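Local coordinates for plasmodesmata-located protein 8 (Arabidopsis thaliana, PDB 6GRF) that probably modulates cell-to-cell trafficking at plasmodesmata, with an ectodomain of two cysteine-rich DUF26 domains, at residues L65-D70 / Y167-G172; V171-P176 / L204-A209. All blocks are in the same frame, centred on the assembly; numbering follows the deposited sequence.

Interaction 1 joins the sheets of the two DUF26 domains, whereas interaction 2 lies within the second domain, where a loop meets a hairpin turn; together they illustrate how a tandem protein holds domain to domain and the parts of one domain to each other. Both are largely buried and they share V171 and G172, with centres about 7 Å apart; strands 164-170 and 207-213, on which they draw, are neighbours in one sheet. Interaction 1 relies on side-chain packing with a cation-pi pair at its charged end. Interaction 2 adds a backbone hydrogen bond and a carboxylate-amide hydrogen bond.

Interaction 1 of 2, residues L65-D70 / Y167-G172; sequences LYQCRD and YAQCVG
The guanidinium of R69 lies over one face of the Y167 ring at the interface of the two DUF26 domains, a cation-pi pair with CZ of R69 4.0 Å from the ring centroid of Y167. The planes are tilted by 32°, so that NH1 of R69 dips to 3.0 Å above the ring plane of Y167, over its centre, while OH of Y167 lies beneath the rim of the guanidinium. A bend in the arginine chain at chi3 (67°) turns the group down onto the ring. The cation has a stronger partner outside the pair: NH2 of R69 makes a salt bridge to D71, which probably fixes its rotation, and Y208 also packs against Y167.

The interface is formed by the equivalent strands 62-68 and 164-170, each ending at a cysteine disulfide-bonded to a helix, C68 to C77 and C170 to C179. Their short segments run roughly antiparallel at 152°, but 9.3 Å between axes is too far for a shared sheet, and side chains fill the gap. Next along the interface, the amides of Q67 and Q169 are almost parallel. Both glutamines hold CG anti to the backbone N, which sends them across the interface; the Q67 amide reaches the backbone at V171 and G172, the Q169 amide lies beside the backbone of R69, and the D70 side chain crosses that of Q169 at about a right angle. The far end is apolar: L65 straddles one branch of V171, CD1 and CD2 of L65 each lying 3.9 Å from CG1 of V171.

Interaction 2 of 2, residues V171-P176 / L204-A209; sequences VGDLSP and LAQCYA
Hydrogen bonds come first in holding the 171-176 loop to the turn before strand 207-213, and both are made by Q206. Its carbonyl O accepts from the backbone N of V171 at 2.8 Å, and its side-chain NE2 donates to OD2 of D173 at 2.7 Å. The second bond meets OD2 on its syn side, 25° out of the carboxylate plane, yet lies almost within the amide plane. A bend at chi2 (-90°) turns the glutamine amide towards the aspartate. Both ends have further partners: OD2 of D173 also accepts from G116 N, and NE2 of Q206 donates to K117 O, so the chain between the two sheets is gripped as well.

Apolar packing flanks this network: L174 crosses the Q206 side chain obliquely, its CD1 3.6 Å from CB of Q206. In van der Waals contact, CG2 of V171 rests 3.3 Å from the Q206 carbonyl O that V171 N also meets. The nearby backbone N of C207 is buried without a partner.

The loop opens with a type I turn from V171 to L174, leading from strand 164-170 to S175, which N-caps helix 176-193; that helix is in turn tied to strand 207-213 by the C182-C207 disulfide.

Interaction 1 of 2, residues L65-D70 / Y167-G172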
# COMPACT_ATOMS: atom_id res chain seq x y z
N LEU A 65 0.77 -5.53 -9.35
CA LEU A 65 2.02 -4.90 -8.98
C LEU A 65 2.36 -5.28 -7.53
O LEU A 65 1.54 -5.84 -6.79
CB LEU A 65 1.91 -3.38 -9.16
CG LEU A 65 0.75 -2.67 -8.45
CD1 LEU A 65 0.92 -2.63 -6.94
CD2 LEU A 65 0.60 -1.26 -8.97
N TYR A 66 3.61 -4.98 -7.16
CA TYR A 66 4.05 -5.02 -5.79
C TYR A 66 4.87 -3.75 -5.53
O TYR A 66 5.43 -3.15 -6.44
CB TYR A 66 4.87 -6.28 -5.50
CG TYR A 66 6.23 -6.29 -6.16
CD1 TYR A 66 7.36 -5.86 -5.48
CD2 TYR A 66 6.38 -6.72 -7.47
CE1 TYR A 66 8.60 -5.84 -6.09
CE2 TYR A 66 7.63 -6.71 -8.09
CZ TYR A 66 8.74 -6.27 -7.40
OH TYR A 66 9.96 -6.25 -8.01
N GLN A 67 4.92 -3.35 -4.26
CA GLN A 67 5.72 -2.21 -3.80
C GLN A 67 6.29 -2.59 -2.43
O GLN A 67 5.51 -2.80 -1.51
CB GLN A 67 4.86 -0.95 -3.78
CG GLN A 67 5.58 0.28 -3.26
CD GLN A 67 6.67 0.71 -4.21
OE1 GLN A 67 7.86 0.55 -3.95
NE2 GLN A 67 6.27 1.28 -5.33
N CYS A 68 7.61 -2.72 -2.33
CA CYS A 68 8.27 -2.85 -1.03
C CYS A 68 8.51 -1.45 -0.45
O CYS A 68 8.55 -0.46 -1.18
CB CYS A 68 9.61 -3.57 -1.14
SG CYS A 68 9.43 -5.31 -1.62
N ARG A 69 8.68 -1.38 0.87
CA ARG A 69 9.16 -0.17 1.49
C ARG A 69 10.50 0.19 0.84
O ARG A 69 11.42 -0.61 0.83
CB ARG A 69 9.28 -0.35 3.01
CG ARG A 69 8.06 0.12 3.78
CD ARG A 69 8.18 -0.11 5.28
NE ARG A 69 9.21 0.69 5.91
CZ ARG A 69 9.00 1.87 6.48
NH1 ARG A 69 7.84 2.49 6.32
NH2 ARG A 69 9.95 2.44 7.22
N ASP A 70 10.58 1.40 0.28
CA ASP A 70 11.74 1.89 -0.47
C ASP A 70 12.96 2.07 0.44
O ASP A 70 14.07 2.21 -0.06
CB ASP A 70 11.44 3.22 -1.17
CG ASP A 70 10.99 3.10 -2.61
OD1 ASP A 70 11.53 2.23 -3.33
OD2 ASP A 70 10.11 3.90 -3.02
N TYR A 167 5.55 9.08 7.97
CA TYR A 167 6.04 8.29 6.85
C TYR A 167 4.92 8.26 5.80
O TYR A 167 3.74 8.08 6.13
CB TYR A 167 6.45 6.89 7.29
CG TYR A 167 7.06 6.06 6.19
CD1 TYR A 167 6.27 5.41 5.25
CD2 TYR A 167 8.44 5.98 6.05
CE1 TYR A 167 6.83 4.68 4.22
CE2 TYR A 167 9.01 5.25 5.02
CZ TYR A 167 8.21 4.59 4.11
OH TYR A 167 8.76 3.86 3.10
N ALA A 168 5.30 8.52 4.55
CA ALA A 168 4.40 8.37 3.41
C ALA A 168 5.12 7.68 2.25
O ALA A 168 6.33 7.82 2.09
CB ALA A 168 3.85 9.71 2.98
N GLN A 169 4.34 6.95 1.46
CA GLN A 169 4.83 6.14 0.35
C GLN A 169 3.77 6.21 -0.75
O GLN A 169 2.59 6.04 -0.46
CB GLN A 169 5.10 4.72 0.85
CG GLN A 169 5.33 3.65 -0.22
CD GLN A 169 6.79 3.33 -0.44
OE1 GLN A 169 7.36 3.65 -1.48
NE2 GLN A 169 7.42 2.71 0.55
N CYS A 170 4.21 6.54 -1.97
CA CYS A 170 3.41 6.37 -3.20
C CYS A 170 3.80 5.07 -3.90
O CYS A 170 5.00 4.77 -4.04
CB CYS A 170 3.63 7.51 -4.17
SG CYS A 170 2.72 8.99 -3.70
N VAL A 171 2.80 4.33 -4.38
CA VAL A 171 3.05 3.13 -5.16
C VAL A 171 3.64 3.56 -6.51
O VAL A 171 3.20 4.52 -7.10
CB VAL A 171 1.78 2.27 -5.31
CG1 VAL A 171 2.02 1.07 -6.21
CG2 VAL A 171 1.26 1.82 -3.96
N GLY A 172 4.63 2.80 -6.99
CA GLY A 172 5.53 3.18 -8.08
C GLY A 172 4.88 3.25 -9.46
O GLY A 172 5.56 3.58 -10.40

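Interaction 2 of 2, residues V171-P176 / L204-A209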
# COMPACT_ATOMS: atom_id res chain seq x y z
N VAL A 171 2.80 4.33 -4.38
CA VAL A 171 3.05 3.13 -5.16
C VAL A 171 3.64 3.56 -6.51
O VAL A 171 3.20 4.52 -7.10
CB VAL A 171 1.78 2.27 -5.31
CG1 VAL A 171 2.02 1.07 -6.21
CG2 VAL A 171 1.26 1.82 -3.96
N GLY A 172 4.63 2.80 -6.99
CA GLY A 172 5.53 3.18 -8.08
C GLY A 172 4.88 3.25 -9.46
O GLY A 172 5.56 3.58 -10.40
N ASP A 173 3.57 2.96 -9.58
CA ASP A 173 2.83 3.07 -10.84
C ASP A 173 2.28 4.49 -11.07
O ASP A 173 1.79 4.78 -12.15
CB ASP A 173 1.72 2.01 -10.95
CG ASP A 173 0.52 2.19 -10.03
OD1 ASP A 173 0.72 2.58 -8.88
OD2 ASP A 173 -0.61 1.88 -10.47
N LEU A 174 2.41 5.39 -10.08
CA LEU A 174 1.84 6.74 -10.17
C LEU A 174 2.86 7.72 -10.76
O LEU A 174 4.03 7.67 -10.45
CB LEU A 174 1.46 7.21 -8.76
CG LEU A 174 0.22 6.58 -8.13
CD1 LEU A 174 -0.16 7.36 -6.88
CD2 LEU A 174 -0.95 6.54 -9.10
N SER A 175 2.36 8.67 -11.55
CA SER A 175 3.11 9.82 -11.96
C SER A 175 3.35 10.72 -10.75
O SER A 175 2.61 10.62 -9.77
CB SER A 175 2.39 10.57 -13.05
OG SER A 175 1.26 11.26 -12.53
N PRO A 176 4.36 11.62 -10.79
CA PRO A 176 4.57 12.62 -9.73
C PRO A 176 3.32 13.44 -9.34
O PRO A 176 3.05 13.61 -8.16
CB PRO A 176 5.60 13.57 -10.35
CG PRO A 176 6.39 12.68 -11.28
CD PRO A 176 5.38 11.70 -11.84
N LEU A 204 -4.63 4.39 1.02
CA LEU A 204 -5.46 4.50 -0.16
C LEU A 204 -4.98 3.47 -1.18
O LEU A 204 -4.02 2.76 -0.94
CB LEU A 204 -5.37 5.93 -0.71
CG LEU A 204 -5.64 7.03 0.31
CD1 LEU A 204 -5.69 8.38 -0.39
CD2 LEU A 204 -6.92 6.77 1.08
N ALA A 205 -5.68 3.40 -2.31
CA ALA A 205 -5.39 2.41 -3.35
C ALA A 205 -3.93 2.50 -3.83
O ALA A 205 -3.31 1.46 -4.05
CB ALA A 205 -6.36 2.58 -4.50
N GLN A 206 -3.38 3.71 -3.95
CA GLN A 206 -2.07 3.90 -4.63
C GLN A 206 -1.02 4.62 -3.74
O GLN A 206 0.08 4.93 -4.22
CB GLN A 206 -2.30 4.67 -5.92
CG GLN A 206 -3.14 3.92 -6.95
CD GLN A 206 -2.29 3.09 -7.88
OE1 GLN A 206 -1.39 2.39 -7.45
NE2 GLN A 206 -2.56 3.19 -9.17
N CYS A 207 -1.34 4.86 -2.46
CA CYS A 207 -0.40 5.52 -1.54
C CYS A 207 -0.85 5.28 -0.10
O CYS A 207 -1.96 4.80 0.14
CB CYS A 207 -0.29 7.01 -1.82
SG CYS A 207 -1.83 7.94 -1.56
N TYR A 208 0.04 5.61 0.85
CA TYR A 208 -0.35 5.68 2.24
C TYR A 208 0.53 6.68 3.01
O TYR A 208 1.57 7.12 2.54
CB TYR A 208 -0.30 4.30 2.90
CG TYR A 208 1.06 3.70 3.13
CD1 TYR A 208 1.65 2.86 2.20
CD2 TYR A 208 1.74 3.92 4.32
CE1 TYR A 208 2.88 2.27 2.43
CE2 TYR A 208 2.98 3.35 4.56
CZ TYR A 208 3.56 2.51 3.62
OH TYR A 208 4.77 1.94 3.86
N ALA A 209 0.07 7.01 4.21
CA ALA A 209 0.70 7.96 5.08
C ALA A 209 0.34 7.62 6.52
O ALA A 209 -0.80 7.23 6.79
CB ALA A 209 0.27 9.35 4.70